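PDB 1W23: phosphoserine aminotransferase from Bacillus alcalophilus, which catalyses the reversible, pyridoxal-phosphate-dependent transamination between phosphoserine and 2-oxoglutarate in serine biosynthesis, working as a homodimer. Local coordinates for residues L138-T152 against I164-D176. Residues are numbered along the deposited sequence; the frame is centred on the assembly and turned at random.
Sequences LNENDAYLHITSNNT and INHAPLIADMSSD. With PLP (pyridoxal-5'-phosphate), chain J.
His166 meets Asp142 just before the parallel strands 144-148 and 169-172 pair up. From CB outward, Asp142 first packs against the imidazole with CB itself, 3.6 Å from His166 NE2. CG, anti to the carbonyl carbon (chi1 -74°), lies at the edge of the His166 ring, in its plane, which brings OD2 onto NE2. OD1 takes the amide of Asn139 through ND2; OD2 accepts His166 NE2 at 2.8 Å on its anti lone pair, and is also met from above the carboxylate by Asn139 N. Asn95 adds a further bond to OD2. The methyl of Ala167 lies over one imidazole face. An alanine in place of Asp142 would probably leave His166 NE2 without its acceptor and the ring freer to turn, and would strip Asn139 of two bonds.

Beyond this corner the strands zip together through an alternating backbone ladder, from Leu145 N to Pro168 O (3.0 Å) as far as Ser149 N to Asp172 O. Ile147 CG1 rests on Ala171 CB at 3.7 Å on one face; on the other Ile170 CG2 lies beside His146, whose ring packs on Leu83 of helix 75-87.

At the C-terminal ends Ser149 OG donates to Asp176 OD1 (2.7 Å), while Asn150 ND2 reaches Ser175 OG at 2.9 Å and also Asn298 OD1, its OD1 bonding Ser295 OG. The Ser175 hydroxyl also bonds Thr152 OG1, which in turn holds PLP O3 at 2.6 Å. Asp172 OD2 lies 2.7 Å from PLP N1, its carboxylate steadied by an Asx turn through Ser174. A cofactor seated at the C-terminal ends of parallel strands in a mixed, mostly parallel sheet, with an aspartate at the pyridine nitrogen, is characteristic of fold-type I aminotransferases.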
loop_
_atom_site.group_PDB
_atom_site.type_symbol
_atom_site.label_atom_id
_atom_site.label_comp_id
_atom_site.label_asym_id
_atom_site.label_seq_id
_atom_site.Cartn_x
_atom_site.Cartn_y
_atom_site.Cartn_z
ATOM N N LEU A 138 -8.564 -23.311 25.765
ATOM C CA LEU A 138 -7.286 -23.463 25.101
ATOM C C LEU A 138 -7.057 -24.911 24.711
ATOM O O LEU A 138 -7.586 -25.846 25.375
ATOM C CB LEU A 138 -6.171 -22.944 25.994
ATOM C CG LEU A 138 -6.314 -21.519 26.528
ATOM C CD1 LEU A 138 -5.136 -21.183 27.439
ATOM C CD2 LEU A 138 -6.515 -20.537 25.362
ATOM N N ASN A 139 -6.243 -25.124 23.667
ATOM C CA ASN A 139 -5.970 -26.472 23.179
ATOM C C ASN A 139 -4.473 -26.683 23.188
ATOM O O ASN A 139 -3.713 -25.753 22.838
ATOM C CB ASN A 139 -6.476 -26.685 21.729
ATOM C CG ASN A 139 -7.940 -26.334 21.611
ATOM O OD1 ASN A 139 -8.808 -27.065 22.112
ATOM N ND2 ASN A 139 -8.249 -25.200 20.997
ATOM N N GLU A 140 -4.025 -27.888 23.554
ATOM C CA GLU A 140 -2.581 -28.185 23.568
ATOM C C GLU A 140 -1.920 -27.966 22.177
ATOM O O GLU A 140 -0.730 -27.621 22.127
ATOM C CB GLU A 140 -2.392 -29.603 24.057
ATOM C CG GLU A 140 -2.958 -30.803 23.198
ATOM C CD GLU A 140 -2.443 -32.117 23.824
ATOM O OE1 GLU A 140 -3.038 -32.916 24.654
ATOM O OE2 GLU A 140 -1.253 -32.387 23.386
ATOM N N ASN A 141 -2.700 -28.193 21.132
ATOM C CA ASN A 141 -2.176 -28.064 19.777
ATOM C C ASN A 141 -2.585 -26.743 19.145
ATOM O O ASN A 141 -2.596 -26.630 17.896
ATOM C CB ASN A 141 -2.594 -29.263 18.919
ATOM C CG ASN A 141 -4.100 -29.433 18.760
ATOM O OD1 ASN A 141 -4.836 -29.262 19.753
ATOM N ND2 ASN A 141 -4.590 -29.806 17.586
ATOM N N ASP A 142 -2.929 -25.717 19.928
ATOM C CA ASP A 142 -3.088 -24.375 19.366
ATOM C C ASP A 142 -1.810 -23.935 18.674
ATOM O O ASP A 142 -0.703 -23.981 19.238
ATOM C CB ASP A 142 -3.446 -23.353 20.445
ATOM C CG ASP A 142 -4.859 -23.441 20.955
ATOM O OD1 ASP A 142 -5.762 -23.984 20.265
ATOM O OD2 ASP A 142 -5.103 -22.909 22.078
ATOM N N ALA A 143 -1.951 -23.431 17.441
ATOM C CA ALA A 143 -0.842 -22.754 16.749
ATOM C C ALA A 143 -0.609 -21.364 17.356
ATOM O O ALA A 143 0.522 -20.827 17.365
ATOM C CB ALA A 143 -1.142 -22.630 15.265
ATOM N N TYR A 144 -1.657 -20.736 17.850
ATOM C CA TYR A 144 -1.668 -19.386 18.406
ATOM C C TYR A 144 -3.015 -19.165 19.012
ATOM O O TYR A 144 -3.982 -19.882 18.744
ATOM C CB TYR A 144 -1.375 -18.370 17.304
ATOM C CG TYR A 144 -2.269 -18.372 16.100
ATOM C CD1 TYR A 144 -1.823 -19.005 14.925
ATOM C CD2 TYR A 144 -3.528 -17.791 16.095
ATOM C CE1 TYR A 144 -2.620 -19.046 13.796
ATOM C CE2 TYR A 144 -4.326 -17.845 14.981
ATOM C CZ TYR A 144 -3.885 -18.447 13.832
ATOM O OH TYR A 144 -4.653 -18.508 12.691
ATOM N N LEU A 145 -3.104 -18.092 19.822
ATOM C CA LEU A 145 -4.359 -17.540 20.322
ATOM C C LEU A 145 -4.450 -16.115 19.811
ATOM O O LEU A 145 -3.525 -15.332 20.090
ATOM C CB LEU A 145 -4.409 -17.538 21.849
ATOM C CG LEU A 145 -5.727 -17.011 22.442
ATOM C CD1 LEU A 145 -6.874 -17.942 22.111
ATOM C CD2 LEU A 145 -5.557 -16.791 23.928
ATOM N N HIS A 146 -5.494 -15.807 19.050
ATOM C CA HIS A 146 -5.656 -14.490 18.408
ATOM C C HIS A 146 -6.724 -13.695 19.101
ATOM O O HIS A 146 -7.835 -14.202 19.330
ATOM C CB HIS A 146 -6.008 -14.708 16.925
ATOM C CG HIS A 146 -6.154 -13.424 16.152
ATOM N ND1 HIS A 146 -7.290 -12.590 16.234
ATOM C CD2 HIS A 146 -5.334 -12.860 15.236
ATOM C CE1 HIS A 146 -7.102 -11.565 15.379
ATOM N NE2 HIS A 146 -5.909 -11.704 14.784
ATOM N N ILE A 147 -6.405 -12.425 19.409
ATOM C CA ILE A 147 -7.335 -11.477 19.998
ATOM C C ILE A 147 -7.366 -10.217 19.146
ATOM O O ILE A 147 -6.468 -9.940 18.344
ATOM C CB ILE A 147 -6.942 -11.126 21.448
ATOM C CG1 ILE A 147 -5.643 -10.330 21.549
ATOM C CG2 ILE A 147 -6.903 -12.393 22.317
ATOM C CD1 ILE A 147 -5.321 -9.829 22.936
ATOM N N THR A 148 -8.413 -9.402 19.395
ATOM C CA THR A 148 -8.580 -8.095 18.783
ATOM C C THR A 148 -8.598 -7.097 19.946
ATOM O O THR A 148 -9.550 -7.113 20.762
ATOM C CB THR A 148 -9.879 -8.005 17.989
ATOM O OG1 THR A 148 -9.996 -9.159 17.133
ATOM C CG2 THR A 148 -9.943 -6.711 17.210
ATOM N N SER A 149 -7.536 -6.316 20.123
ATOM C CA SER A 149 -7.424 -5.512 21.364
ATOM C C SER A 149 -8.490 -4.457 21.518
ATOM O O SER A 149 -8.989 -4.227 22.617
ATOM C CB SER A 149 -6.021 -4.868 21.407
ATOM O OG SER A 149 -5.792 -4.121 20.238
ATOM N N ASN A 150 -8.877 -3.827 20.408
ATOM C CA ASN A 150 -9.883 -2.782 20.378
ATOM C C ASN A 150 -10.846 -3.142 19.235
ATOM O O ASN A 150 -10.446 -3.281 18.067
ATOM C CB ASN A 150 -9.232 -1.393 20.218
ATOM C CG ASN A 150 -10.272 -0.280 20.388
ATOM O OD1 ASN A 150 -10.591 0.058 21.555
ATOM N ND2 ASN A 150 -10.788 0.217 19.275
ATOM N N ASN A 151 -12.091 -3.339 19.617
ATOM C CA ASN A 151 -13.129 -3.801 18.701
ATOM C C ASN A 151 -13.827 -2.575 18.130
ATOM O O ASN A 151 -14.771 -2.009 18.699
ATOM C CB ASN A 151 -14.102 -4.716 19.436
ATOM C CG ASN A 151 -13.298 -5.851 20.058
ATOM O OD1 ASN A 151 -12.880 -6.763 19.343
ATOM N ND2 ASN A 151 -13.084 -5.796 21.354
ATOM N N THR A 152 -13.283 -2.118 16.990
ATOM C CA THR A 152 -13.545 -0.773 16.454
ATOM C C THR A 152 -15.025 -0.510 16.229
ATOM O O THR A 152 -15.480 0.641 16.357
ATOM C CB THR A 152 -12.777 -0.636 15.098
ATOM O OG1 THR A 152 -11.532 -1.343 15.240
ATOM C CG2 THR A 152 -12.521 0.822 14.736
ATOM N N ILE A 164 -0.376 -16.121 28.359
ATOM C CA ILE A 164 -0.520 -17.293 27.478
ATOM C C ILE A 164 0.852 -17.918 27.379
ATOM O O ILE A 164 1.768 -17.140 27.046
ATOM C CB ILE A 164 -1.124 -16.808 26.131
ATOM C CG1 ILE A 164 -2.492 -16.125 26.432
ATOM C CG2 ILE A 164 -1.359 -17.737 24.986
ATOM C CD1 ILE A 164 -3.487 -17.064 27.074
ATOM N N ASN A 165 1.053 -19.173 27.680
ATOM C CA ASN A 165 2.311 -19.873 27.712
ATOM C C ASN A 165 2.400 -21.036 26.733
ATOM O O ASN A 165 3.504 -21.556 26.454
ATOM C CB ASN A 165 2.582 -20.361 29.187
ATOM C CG ASN A 165 2.410 -19.302 30.267
ATOM O OD1 ASN A 165 3.124 -18.277 30.345
ATOM N ND2 ASN A 165 1.480 -19.443 31.242
ATOM N N HIS A 166 1.270 -21.527 26.223
ATOM C CA HIS A 166 1.180 -22.786 25.506
ATOM C C HIS A 166 1.311 -22.601 23.979
ATOM O O HIS A 166 1.515 -23.571 23.289
ATOM C CB HIS A 166 -0.116 -23.537 25.795
ATOM C CG HIS A 166 -1.301 -22.904 25.122
ATOM N ND1 HIS A 166 -1.759 -21.623 25.378
ATOM C CD2 HIS A 166 -2.107 -23.371 24.158
ATOM C CE1 HIS A 166 -2.811 -21.356 24.600
ATOM N NE2 HIS A 166 -3.050 -22.384 23.840
ATOM N N ALA A 167 1.184 -21.357 23.532
ATOM C CA ALA A 167 1.163 -20.953 22.125
ATOM C C ALA A 167 1.373 -19.444 22.093
ATOM O O ALA A 167 1.104 -18.782 23.114
ATOM C CB ALA A 167 -0.202 -21.312 21.536
ATOM N N PRO A 168 1.812 -18.845 21.010
ATOM C CA PRO A 168 1.934 -17.408 20.977
ATOM C C PRO A 168 0.608 -16.687 20.964
ATOM O O PRO A 168 -0.340 -17.098 20.311
ATOM C CB PRO A 168 2.667 -17.206 19.624
ATOM C CG PRO A 168 2.350 -18.402 18.793
ATOM C CD PRO A 168 2.324 -19.548 19.793
ATOM N N LEU A 169 0.578 -15.574 21.686
ATOM C CA LEU A 169 -0.539 -14.645 21.675
ATOM C C LEU A 169 -0.353 -13.659 20.510
ATOM O O LEU A 169 0.740 -13.056 20.392
ATOM C CB LEU A 169 -0.636 -13.924 23.004
ATOM C CG LEU A 169 -1.792 -12.914 23.167
ATOM C CD1 LEU A 169 -3.137 -13.598 23.109
ATOM C CD2 LEU A 169 -1.643 -12.132 24.492
ATOM N N ILE A 170 -1.373 -13.516 19.693
ATOM C CA ILE A 170 -1.336 -12.651 18.492
ATOM C C ILE A 170 -2.459 -11.658 18.607
ATOM O O ILE A 170 -3.589 -12.055 19.004
ATOM C CB ILE A 170 -1.531 -13.485 17.205
ATOM C CG1 ILE A 170 -0.659 -14.715 17.341
ATOM C CG2 ILE A 170 -1.380 -12.594 15.980
ATOM C CD1 ILE A 170 0.526 -14.866 16.495
ATOM N N ALA A 171 -2.178 -10.390 18.301
ATOM C CA ALA A 171 -3.237 -9.382 18.438
ATOM C C ALA A 171 -3.325 -8.448 17.239
ATOM O O ALA A 171 -2.325 -7.871 16.784
ATOM C CB ALA A 171 -2.963 -8.524 19.684
ATOM N N ASP A 172 -4.555 -8.261 16.792
ATOM C CA ASP A 172 -4.945 -7.208 15.860
ATOM C C ASP A 172 -5.190 -5.962 16.713
ATOM O O ASP A 172 -6.220 -5.814 17.381
ATOM C CB ASP A 172 -6.234 -7.587 15.124
ATOM C CG ASP A 172 -6.779 -6.506 14.215
ATOM O OD1 ASP A 172 -6.163 -5.395 14.124
ATOM O OD2 ASP A 172 -7.828 -6.776 13.597
ATOM N N MET A 173 -4.189 -5.073 16.705
ATOM C CA MET A 173 -4.208 -3.819 17.465
ATOM C C MET A 173 -4.461 -2.627 16.557
ATOM O O MET A 173 -4.089 -1.483 16.904
ATOM C CB MET A 173 -2.927 -3.599 18.287
ATOM C CG MET A 173 -2.695 -4.786 19.283
ATOM S SD MET A 173 -1.393 -4.320 20.439
ATOM C CE MET A 173 -1.453 -5.702 21.591
ATOM N N SER A 174 -5.084 -2.829 15.408
ATOM C CA SER A 174 -5.294 -1.754 14.453
ATOM C C SER A 174 -5.832 -0.482 15.070
ATOM O O SER A 174 -5.333 0.608 14.746
ATOM C CB SER A 174 -6.250 -2.186 13.367
ATOM O OG SER A 174 -5.714 -3.214 12.540
ATOM N N SER A 175 -6.846 -0.558 15.947
ATOM C CA SER A 175 -7.503 0.652 16.400
ATOM C C SER A 175 -7.078 1.125 17.785
ATOM O O SER A 175 -7.628 2.130 18.262
ATOM C CB SER A 175 -9.007 0.536 16.228
ATOM O OG SER A 175 -9.494 -0.628 16.879
ATOM N N ASP A 176 -6.053 0.530 18.409
ATOM C CA ASP A 176 -5.512 1.092 19.643
ATOM C C ASP A 176 -4.009 0.973 19.791
ATOM O O ASP A 176 -3.482 1.375 20.847
ATOM C CB ASP A 176 -6.202 0.555 20.904
ATOM C CG ASP A 176 -5.843 -0.883 21.276
ATOM O OD1 ASP A 176 -5.133 -1.527 20.451
ATOM O OD2 ASP A 176 -6.291 -1.323 22.365
HETATM N N1 PLP J . -8.976 -4.763 12.256
HETATM C C2 PLP J . -9.471 -3.687 12.973
HETATM C C2A PLP J . -9.526 -3.837 14.448
HETATM C C3 PLP J . -9.872 -2.541 12.305
HETATM O O3 PLP J . -10.318 -1.511 12.987
HETATM C C4 PLP J . -9.792 -2.485 10.865
HETATM C C4A PLP J . -10.162 -1.223 10.172
HETATM C C5 PLP J . -9.271 -3.596 10.181
HETATM C C6 PLP J . -8.898 -4.721 10.899
HETATM C C5A PLP J . -9.172 -3.652 8.684
HETATM O O4P PLP J . -7.981 -2.891 8.263
HETATM P P PLP J . -7.676 -2.718 6.668
HETATM O O1P PLP J . -8.835 -1.966 6.091
HETATM O O2P PLP J . -7.550 -4.118 6.089
HETATM O O3P PLP J . -6.348 -1.979 6.702
HETATM O O HOH W 1 0.864 -26.219 24.082
HETATM O O HOH W 2 -9.265 -8.945 14.481
HETATM O O HOH W 3 -7.668 -3.174 17.410
#